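PDB 6W1G: 2-oxoadipate dioxygenase/decarboxylase from Pseudomonas putida, which catalyses the Fe(II)-dependent decarboxylation and hydroxylation of 2-oxoadipate to D-2-hydroxyglutarate in a D-lysine catabolic pathway. Local coordinates for residues M20-Y24 with I224-T228; F269-T275 with S287-G293. All coordinates share one frame; numbering follows the deposited sequence. Where two conformers were deposited one is given.

Contact 1. Residues M20-Y24 with I224-T228; sequences MSLMY and INHLT. With NI (nickel (II) ion), chain B.
Ile224 pushes both of its branches into the buried side of helix 9-27, where Met20, Met23 and Tyr24 receive them. In the modelled conformers of the two methionines, their CE methyls converge on Ile224 CD1, Met20 CE at 3.7 Å. With CG1 anti to the carbonyl carbon (chi1 -65°), the shorter branch CG2 is left facing the phenol, 3.8 Å from Tyr24 CE1. Asn225 contributes its carbonyl: Asn225 O accepts from a water that sits in the plane of the Tyr24 ring, at its edge, 2.6 Å from Tyr24 OH. His226 points its side chain to the other side of the strand, and its NE2 binds nickel at 2.0 Å. At the far side of the imidazole, ND1 makes a weak and, given the asparagine's two conformers, doubtful hydrogen bond to Asn225 OD1. Leu227 returns to the helix. Its CB makes an off-centre CH-pi contact with the Tyr24 ring, 4.1 Å from the centroid and on the same side of the ring plane as Ile224 CG2, while CD2 reaches Ser21 CA at 3.6 Å. A second water ties Tyr24 OH to Leu227 N, to which it is an acceptor at 2.9 Å. Without the phenol, as with an alanine here, both waters would probably lose their hydroxyl partner and a gap would open beside Ile224 and Leu227. The helix thus backs the outermost strand of the five-stranded sheet, and the opposite side of that strand carries one ligand of a two-histidine, one-carboxylate metal site: His226, His70 and Glu294 with three waters complete six ligands around nickel, where the working enzyme uses Fe(II).

Contact 2. Residues F269-T275 with S287-G293; sequences FKALQET and SHTARFG
A classic beta bulge shifts the register of the antiparallel pair 264-275 and 288-298, with Ala271 and Leu272 both facing Arg291. The carbonyl of Arg291 takes two backbone donors, Ala271 N at 2.8 Å in the carbonyl plane and Leu272 N at 3.1 Å, tilted from that plane. Arg291 N answers with a nearly straight bond to Leu272 O (177°). Reciprocal bonds link the hydrogen-bonded pairs Phe269-Gly293 and Glu274-Thr289, which the bulge puts one residue out of step with each other. At the Gly293 end the Phe269 ring folds back across the strand, its chi1 of 58° setting one face over the glycine, whose CA lies 3.9 Å from the ring centroid. Having no side chain, Gly293 lets the ring lie directly over its backbone. Glu274 and Arg291 run side by side, with Glu274 CG 3.9 Å from Arg291 CD. Their charged ends are joined through a water that donates to Glu274 OE2 and accepts from Arg291 NH1 at the edge of the guanidinium. The other carboxylate oxygen, OE1, uses its anti lone pair for Thr275 N. On the opposite face of the ribbon, Gln273 NE2 comes 3.3 Å from His288 CB, and Thr275 CG2 packs beside the His288 ring, 3.4 Å from CD2. Arg291 NH2 hydrogen-bonds to Ile224 O and NH1 forms a salt bridge with Glu27 at the end of helix 9-27, Phe269 rests on loop residues Met241 and Ile246, and strand 288-298 continues from Gly293 directly into the metal ligand Glu294.

How the contacts relate
From the N terminus, helix 9-27 meets strand 226-229 first, so contact 1 closes a loop of 199 residues that includes the other four strands of the five-stranded sheet. Contact 2 comes afterwards, bringing strands 264-275 and 288-298 together across a short connection that is partly unmodelled. The two contacts follow in series and neither nest nor cross, yet they touch in space, with centres about 13 Å apart. Arg291 NH2 probably donates to Ile224 O at 2.9 Å, and Phe292 O packs against His226 CB. The N-terminal helix, the sheet edge and the two-stranded ribbon thereby meet next to the metal, to which the sheet supplies His70 and His226 and the ribbon Glu294.

Contact 1. Residues M20-Y24 with I224-T228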
ATOM      1  N   MET A  20      -5.912  12.580   6.986  1.00 11.21           N
ATOM      2  CA  MET A  20      -5.454  11.447   7.786  0.55 11.49           C
ATOM      3  C   MET A  20      -4.033  11.681   8.269  1.00 10.41           C
ATOM      4  O   MET A  20      -3.707  11.383   9.419  1.00 11.78           O
ATOM      5  CB  MET A  20      -5.546  10.142   6.986  0.55 12.25           C
ATOM      6  CG  MET A  20      -6.958   9.575   6.748  0.55 13.80           C
ATOM      7  SD  MET A  20      -7.620   8.599   8.104  0.55 13.10           S
ATOM      8  CE  MET A  20      -6.845   7.016   7.840  0.55 13.31           C
ATOM      9  N   SER A  21      -3.172  12.181   7.396  1.00 11.53           N
ATOM     10  CA  SER A  21      -1.787  12.422   7.773  1.00 11.60           C
ATOM     11  C   SER A  21      -1.685  13.456   8.880  1.00 12.12           C
ATOM     12  O   SER A  21      -0.938  13.289   9.843  1.00 12.57           O
ATOM     13  CB  SER A  21      -0.998  12.838   6.534  1.00 12.74           C
ATOM     14  OG  SER A  21       0.384  12.944   6.841  1.00 13.71           O
ATOM     15  N   LEU A  22      -2.430  14.545   8.763  1.00 12.75           N
ATOM     16  CA  LEU A  22      -2.390  15.547   9.820  1.00 13.65           C
ATOM     17  C   LEU A  22      -2.922  14.988  11.137  1.00 13.85           C
ATOM     18  O   LEU A  22      -2.380  15.275  12.209  1.00 14.06           O
ATOM     19  CB  LEU A  22      -3.196  16.765   9.382  1.00 15.83           C
ATOM     20  CG  LEU A  22      -2.418  17.504   8.285  1.00 20.77           C
ATOM     21  CD1 LEU A  22      -3.151  18.797   8.038  1.00 25.01           C
ATOM     22  CD2 LEU A  22      -0.927  17.791   8.510  1.00 24.41           C
ATOM     23  N   MET A  23      -4.005  14.215  11.089  1.00 13.15           N
ATOM     24  CA  MET A  23      -4.562  13.646  12.310  0.75 12.93           C
ATOM     25  C   MET A  23      -3.568  12.694  12.961  1.00 12.93           C
ATOM     26  O   MET A  23      -3.329  12.755  14.182  1.00 13.89           O
ATOM     27  CB  MET A  23      -5.854  12.888  11.985  0.75 13.59           C
ATOM     28  CG  MET A  23      -6.430  12.136  13.166  0.75 16.05           C
ATOM     29  SD  MET A  23      -7.986  11.301  12.845  0.75 17.59           S
ATOM     30  CE  MET A  23      -7.382   9.859  11.973  0.75 20.82           C
ATOM     31  N   TYR A  24      -2.972  11.812  12.163  1.00 12.34           N
ATOM     32  CA  TYR A  24      -2.031  10.836  12.676  1.00 12.03           C
ATOM     33  C   TYR A  24      -0.798  11.522  13.260  1.00 11.74           C
ATOM     34  O   TYR A  24      -0.276  11.094  14.291  1.00 13.52           O
ATOM     35  CB  TYR A  24      -1.693   9.819  11.570  1.00 12.61           C
ATOM     36  CG  TYR A  24      -0.833   8.676  12.022  1.00 12.55           C
ATOM     37  CD1 TYR A  24      -1.304   7.721  12.929  1.00 13.44           C
ATOM     38  CD2 TYR A  24       0.444   8.547  11.562  1.00 13.32           C
ATOM     39  CE1 TYR A  24      -0.513   6.677  13.326  1.00 14.25           C
ATOM     40  CE2 TYR A  24       1.254   7.516  11.990  1.00 15.14           C
ATOM     41  CZ  TYR A  24       0.773   6.584  12.865  1.00 14.19           C
ATOM     42  OH  TYR A  24       1.577   5.561  13.254  1.00 16.89           O
ATOM     43  N   ILE A 224      -5.755   3.828  13.189  1.00 14.26           N
ATOM     44  CA  ILE A 224      -4.686   3.645  12.204  1.00 12.83           C
ATOM     45  C   ILE A 224      -3.644   2.707  12.800  1.00 14.26           C
ATOM     46  O   ILE A 224      -3.054   2.979  13.856  1.00 17.44           O
ATOM     47  CB  ILE A 224      -4.077   4.998  11.823  1.00 11.92           C
ATOM     48  CG1 ILE A 224      -5.139   5.836  11.114  1.00 13.05           C
ATOM     49  CG2 ILE A 224      -2.846   4.807  10.975  1.00 12.92           C
ATOM     50  CD1 ILE A 224      -4.735   7.262  10.879  1.00 15.08           C
ATOM     51  N   ASN A 225      -3.400   1.588  12.145  1.00 12.19           N
ATOM     52  CA  ASN A 225      -2.342   0.685  12.571  0.54 12.10           C
ATOM     53  C   ASN A 225      -0.977   1.207  12.165  1.00 12.77           C
ATOM     54  O   ASN A 225       0.011   1.057  12.914  1.00 13.96           O
ATOM     55  CB  ASN A 225      -2.549  -0.671  11.906  0.54 12.06           C
ATOM     56  CG  ASN A 225      -1.540  -1.686  12.331  0.54 17.29           C
ATOM     57  OD1 ASN A 225      -0.711  -2.093  11.521  0.54 23.07           O
ATOM     58  ND2 ASN A 225      -1.593  -2.123  13.577  0.54 19.44           N
ATOM     59  N   HIS A 226      -0.909   1.815  10.998  1.00 12.21           N
ATOM     60  CA  HIS A 226       0.236   2.640  10.619  1.00 13.19           C
ATOM     61  C   HIS A 226      -0.193   3.465   9.410  1.00 11.21           C
ATOM     62  O   HIS A 226      -1.159   3.150   8.706  1.00 10.73           O
ATOM     63  CB  HIS A 226       1.508   1.838  10.367  1.00 14.81           C
ATOM     64  CG  HIS A 226       1.356   0.770   9.349  1.00 13.80           C
ATOM     65  ND1 HIS A 226       1.108  -0.541   9.678  1.00 17.77           N
ATOM     66  CD2 HIS A 226       1.410   0.794   7.992  1.00 15.19           C
ATOM     67  CE1 HIS A 226       1.036  -1.279   8.585  1.00 16.20           C
ATOM     68  NE2 HIS A 226       1.224  -0.492   7.538  1.00 13.90           N
ATOM     69  N   LEU A 227       0.555   4.539   9.197  1.00 11.57           N
ATOM     70  CA  LEU A 227       0.477   5.370   8.012  1.00 10.90           C
ATOM     71  C   LEU A 227       1.896   5.498   7.482  1.00 11.58           C
ATOM     72  O   LEU A 227       2.764   6.000   8.204  1.00 14.00           O
ATOM     73  CB  LEU A 227      -0.060   6.720   8.412  1.00 12.84           C
ATOM     74  CG  LEU A 227      -0.707   7.580   7.457  1.00 14.83           C
ATOM     75  CD1 LEU A 227      -1.573   7.114   6.456  1.00 15.36           C
ATOM     76  CD2 LEU A 227      -1.096   8.892   7.963  1.00 15.05           C
ATOM     77  N   THR A 228       2.111   5.050   6.254  1.00 10.81           N
ATOM     78  CA  THR A 228       3.459   4.822   5.718  1.00 10.74           C
ATOM     79  C   THR A 228       3.726   5.777   4.578  1.00 10.25           C
ATOM     80  O   THR A 228       3.025   5.715   3.546  1.00 11.31           O
ATOM     81  CB  THR A 228       3.568   3.383   5.205  1.00 11.08           C
ATOM     82  OG1 THR A 228       3.262   2.531   6.304  1.00 11.82           O
ATOM     83  CG2 THR A 228       4.948   3.112   4.662  1.00 12.02           C
TER
HETATM   84 NI    NI B 500       1.873  -1.149   5.710  0.86 13.70          NI
HETATM   85  O   HOH W   1       0.759   3.439  14.486  1.00 16.27           O
HETATM   86  O   HOH W   2       2.761   4.593  11.127  1.00 17.42           O
HETATM   87  O   HOH W   3       0.090  -2.332   5.461  1.00 17.90           O
HETATM   88  O   HOH W   4       2.386  -2.313   4.114  1.00 21.27           O
HETATM   89  O   HOH W   5       2.527  -3.176   6.525  1.00 23.51           O

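Contact 2. Residues F269-T275 with S287-G293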
ATOM      1  N   PHE A 269       9.134   0.394  12.999  1.00 13.05           N
ATOM      2  CA  PHE A 269       9.741   0.947  14.213  1.00 13.34           C
ATOM      3  C   PHE A 269       8.645   1.179  15.232  1.00 13.03           C
ATOM      4  O   PHE A 269       7.463   1.312  14.896  1.00 15.33           O
ATOM      5  CB  PHE A 269      10.462   2.257  13.888  1.00 14.20           C
ATOM      6  CG  PHE A 269       9.608   3.334  13.288  1.00 14.71           C
ATOM      7  CD1 PHE A 269       9.399   3.411  11.912  1.00 16.64           C
ATOM      8  CD2 PHE A 269       9.010   4.291  14.096  1.00 15.30           C
ATOM      9  CE1 PHE A 269       8.608   4.399  11.385  1.00 16.93           C
ATOM     10  CE2 PHE A 269       8.233   5.274  13.570  1.00 16.07           C
ATOM     11  CZ  PHE A 269       8.038   5.337  12.206  1.00 18.79           C
ATOM     12  N   LYS A 270       9.038   1.323  16.467  1.00 13.54           N
ATOM     13  CA  LYS A 270       8.099   1.667  17.514  1.00 14.04           C
ATOM     14  C   LYS A 270       7.887   3.171  17.479  1.00 13.27           C
ATOM     15  O   LYS A 270       8.835   3.946  17.572  1.00 15.67           O
ATOM     16  CB  LYS A 270       8.628   1.246  18.882  1.00 16.07           C
ATOM     17  CG  LYS A 270       7.599   1.478  20.004  1.00 20.32           C
ATOM     18  CD  LYS A 270       8.015   0.903  21.347  1.00 25.76           C
ATOM     19  CE  LYS A 270       7.013   1.197  22.468  1.00 28.54           C
ATOM     20  NZ  LYS A 270       7.500   0.628  23.736  1.00 34.78           N
ATOM     21  N   ALA A 271       6.626   3.589  17.368  1.00 13.46           N
ATOM     22  CA  ALA A 271       6.313   4.999  17.204  1.00 13.85           C
ATOM     23  C   ALA A 271       5.809   5.667  18.461  1.00 14.32           C
ATOM     24  O   ALA A 271       6.103   6.846  18.668  1.00 16.00           O
ATOM     25  CB  ALA A 271       5.299   5.203  16.092  1.00 16.10           C
ATOM     26  N   LEU A 272       5.042   4.976  19.312  1.00 13.50           N
ATOM     27  CA  LEU A 272       4.493   5.598  20.512  1.00 13.60           C
ATOM     28  C   LEU A 272       4.010   4.515  21.472  1.00 14.45           C
ATOM     29  O   LEU A 272       3.411   3.522  21.048  1.00 16.80           O
ATOM     30  CB  LEU A 272       3.334   6.532  20.135  1.00 13.88           C
ATOM     31  CG  LEU A 272       2.744   7.347  21.278  1.00 13.78           C
ATOM     32  CD1 LEU A 272       3.679   8.403  21.746  1.00 16.78           C
ATOM     33  CD2 LEU A 272       1.445   7.966  20.803  1.00 16.67           C
ATOM     34  N   GLN A 273       4.245   4.706  22.765  1.00 15.03           N
ATOM     35  CA  GLN A 273       3.610   3.879  23.783  1.00 16.79           C
ATOM     36  C   GLN A 273       2.307   4.547  24.214  1.00 18.16           C
ATOM     37  O   GLN A 273       2.319   5.661  24.737  1.00 21.02           O
ATOM     38  CB  GLN A 273       4.535   3.692  24.974  1.00 19.10           C
ATOM     39  CG  GLN A 273       4.080   2.618  25.959  1.00 23.19           C
ATOM     40  CD  GLN A 273       4.114   1.174  25.426  1.00 30.58           C
ATOM     41  OE1 GLN A 273       4.491   0.905  24.281  1.00 34.19           O
ATOM     42  NE2 GLN A 273       3.726   0.237  26.288  1.00 34.76           N
ATOM     43  N   GLU A 274       1.194   3.894  23.964  1.00 20.74           N
ATOM     44  CA  GLU A 274      -0.111   4.431  24.330  1.00 22.89           C
ATOM     45  C   GLU A 274      -0.636   3.749  25.591  1.00 27.05           C
ATOM     46  O   GLU A 274      -0.189   2.674  25.997  1.00 27.85           O
ATOM     47  CB  GLU A 274      -1.107   4.251  23.189  1.00 23.05           C
ATOM     48  CG  GLU A 274      -1.206   5.497  22.304  1.00 22.77           C
ATOM     49  CD  GLU A 274      -1.739   6.732  23.058  1.00 22.19           C
ATOM     50  OE1 GLU A 274      -2.117   6.617  24.241  1.00 26.37           O
ATOM     51  OE2 GLU A 274      -1.797   7.827  22.442  1.00 22.97           O
ATOM     52  N   THR A 275      -1.584   4.405  26.222  1.00 31.61           N
ATOM     53  CA  THR A 275      -2.247   3.853  27.394  1.00 34.79           C
ATOM     54  C   THR A 275      -3.662   3.482  26.991  1.00 31.42           C
ATOM     55  O   THR A 275      -4.274   4.154  26.156  1.00 33.62           O
ATOM     56  CB  THR A 275      -2.198   4.856  28.535  1.00 39.84           C
ATOM     57  OG1 THR A 275      -2.510   6.147  28.017  1.00 44.72           O
ATOM     58  CG2 THR A 275      -0.785   4.867  29.123  1.00 40.31           C
ATOM     59  N   SER A 287      -2.464  -1.889  30.640  1.00 47.44           N
ATOM     60  CA  SER A 287      -3.076  -0.608  30.312  1.00 44.27           C
ATOM     61  C   SER A 287      -2.133   0.201  29.426  1.00 40.77           C
ATOM     62  O   SER A 287      -2.202   1.424  29.420  1.00 42.31           O
ATOM     63  CB  SER A 287      -3.368   0.208  31.573  1.00 46.60           C
ATOM     64  OG  SER A 287      -3.914  -0.614  32.584  1.00 48.96           O
ATOM     65  N   HIS A 288      -1.212  -0.481  28.741  1.00 37.62           N
ATOM     66  CA  HIS A 288      -0.353   0.160  27.746  1.00 35.18           C
ATOM     67  C   HIS A 288      -0.259  -0.699  26.497  1.00 32.01           C
ATOM     68  O   HIS A 288      -0.290  -1.930  26.566  1.00 33.98           O
ATOM     69  CB  HIS A 288       1.073   0.415  28.274  1.00 40.56           C
ATOM     70  CG  HIS A 288       1.106   1.253  29.510  1.00 46.97           C
ATOM     71  ND1 HIS A 288       0.565   0.832  30.705  1.00 48.92           N
ATOM     72  CD2 HIS A 288       1.581   2.503  29.728  1.00 50.48           C
ATOM     73  CE1 HIS A 288       0.718   1.781  31.611  1.00 50.91           C
ATOM     74  NE2 HIS A 288       1.328   2.806  31.044  1.00 51.62           N
ATOM     75  N   THR A 289      -0.118  -0.032  25.344  1.00 28.03           N
ATOM     76  CA  THR A 289      -0.032  -0.723  24.069  1.00 24.15           C
ATOM     77  C   THR A 289       0.763   0.117  23.083  1.00 20.96           C
ATOM     78  O   THR A 289       0.645   1.345  23.043  1.00 23.03           O
ATOM     79  CB  THR A 289      -1.418  -1.011  23.487  1.00 26.13           C
ATOM     80  OG1 THR A 289      -1.298  -1.821  22.308  1.00 31.79           O
ATOM     81  CG2 THR A 289      -2.120   0.270  23.089  1.00 25.94           C
ATOM     82  N   ALA A 290       1.536  -0.544  22.259  1.00 19.53           N
ATOM     83  CA  ALA A 290       2.452   0.154  21.387  1.00 18.16           C
ATOM     84  C   ALA A 290       1.793   0.454  20.058  1.00 16.39           C
ATOM     85  O   ALA A 290       1.019  -0.358  19.534  1.00 20.12           O
ATOM     86  CB  ALA A 290       3.709  -0.688  21.160  1.00 21.48           C
ATOM     87  N   ARG A 291       2.092   1.640  19.532  1.00 13.78           N
ATOM     88  CA  ARG A 291       1.772   2.003  18.159  1.00 13.33           C
ATOM     89  C   ARG A 291       3.053   1.935  17.365  1.00 13.27           C
ATOM     90  O   ARG A 291       4.087   2.475  17.806  1.00 14.84           O
ATOM     91  CB  ARG A 291       1.182   3.406  18.053  1.00 13.66           C
ATOM     92  CG  ARG A 291      -0.099   3.540  18.872  1.00 14.34           C
ATOM     93  CD  ARG A 291      -0.864   4.825  18.516  1.00 14.43           C
ATOM     94  NE  ARG A 291      -1.561   4.660  17.252  1.00 14.07           N
ATOM     95  CZ  ARG A 291      -2.428   5.549  16.765  1.00 13.15           C
ATOM     96  NH1 ARG A 291      -2.605   6.724  17.371  1.00 13.11           N
ATOM     97  NH2 ARG A 291      -3.041   5.281  15.611  1.00 14.29           N
ATOM     98  N   PHE A 292       3.023   1.231  16.244  1.00 13.89           N
ATOM     99  CA  PHE A 292       4.196   1.039  15.418  1.00 14.63           C
ATOM    100  C   PHE A 292       4.059   1.784  14.111  1.00 14.39           C
ATOM    101  O   PHE A 292       2.977   1.910  13.548  1.00 17.89           O
ATOM    102  CB  PHE A 292       4.386  -0.416  15.106  1.00 16.46           C
ATOM    103  CG  PHE A 292       4.693  -1.247  16.306  1.00 20.14           C
ATOM    104  CD1 PHE A 292       5.993  -1.385  16.757  1.00 21.17           C
ATOM    105  CD2 PHE A 292       3.677  -1.876  17.019  1.00 25.19           C
ATOM    106  CE1 PHE A 292       6.273  -2.152  17.890  1.00 23.59           C
ATOM    107  CE2 PHE A 292       3.973  -2.648  18.127  1.00 27.29           C
ATOM    108  CZ  PHE A 292       5.259  -2.772  18.568  1.00 26.61           C
ATOM    109  N   GLY A 293       5.180   2.261  13.606  1.00 13.66           N
ATOM    110  CA  GLY A 293       5.248   2.933  12.329  1.00 13.16           C
ATOM    111  C   GLY A 293       5.959   2.071  11.305  1.00 12.58           C
ATOM    112  O   GLY A 293       6.479   0.986  11.561  1.00 14.05           O
TER
HETATM  113  O   HOH W   6      -1.792   8.203  19.734  1.00 16.82           O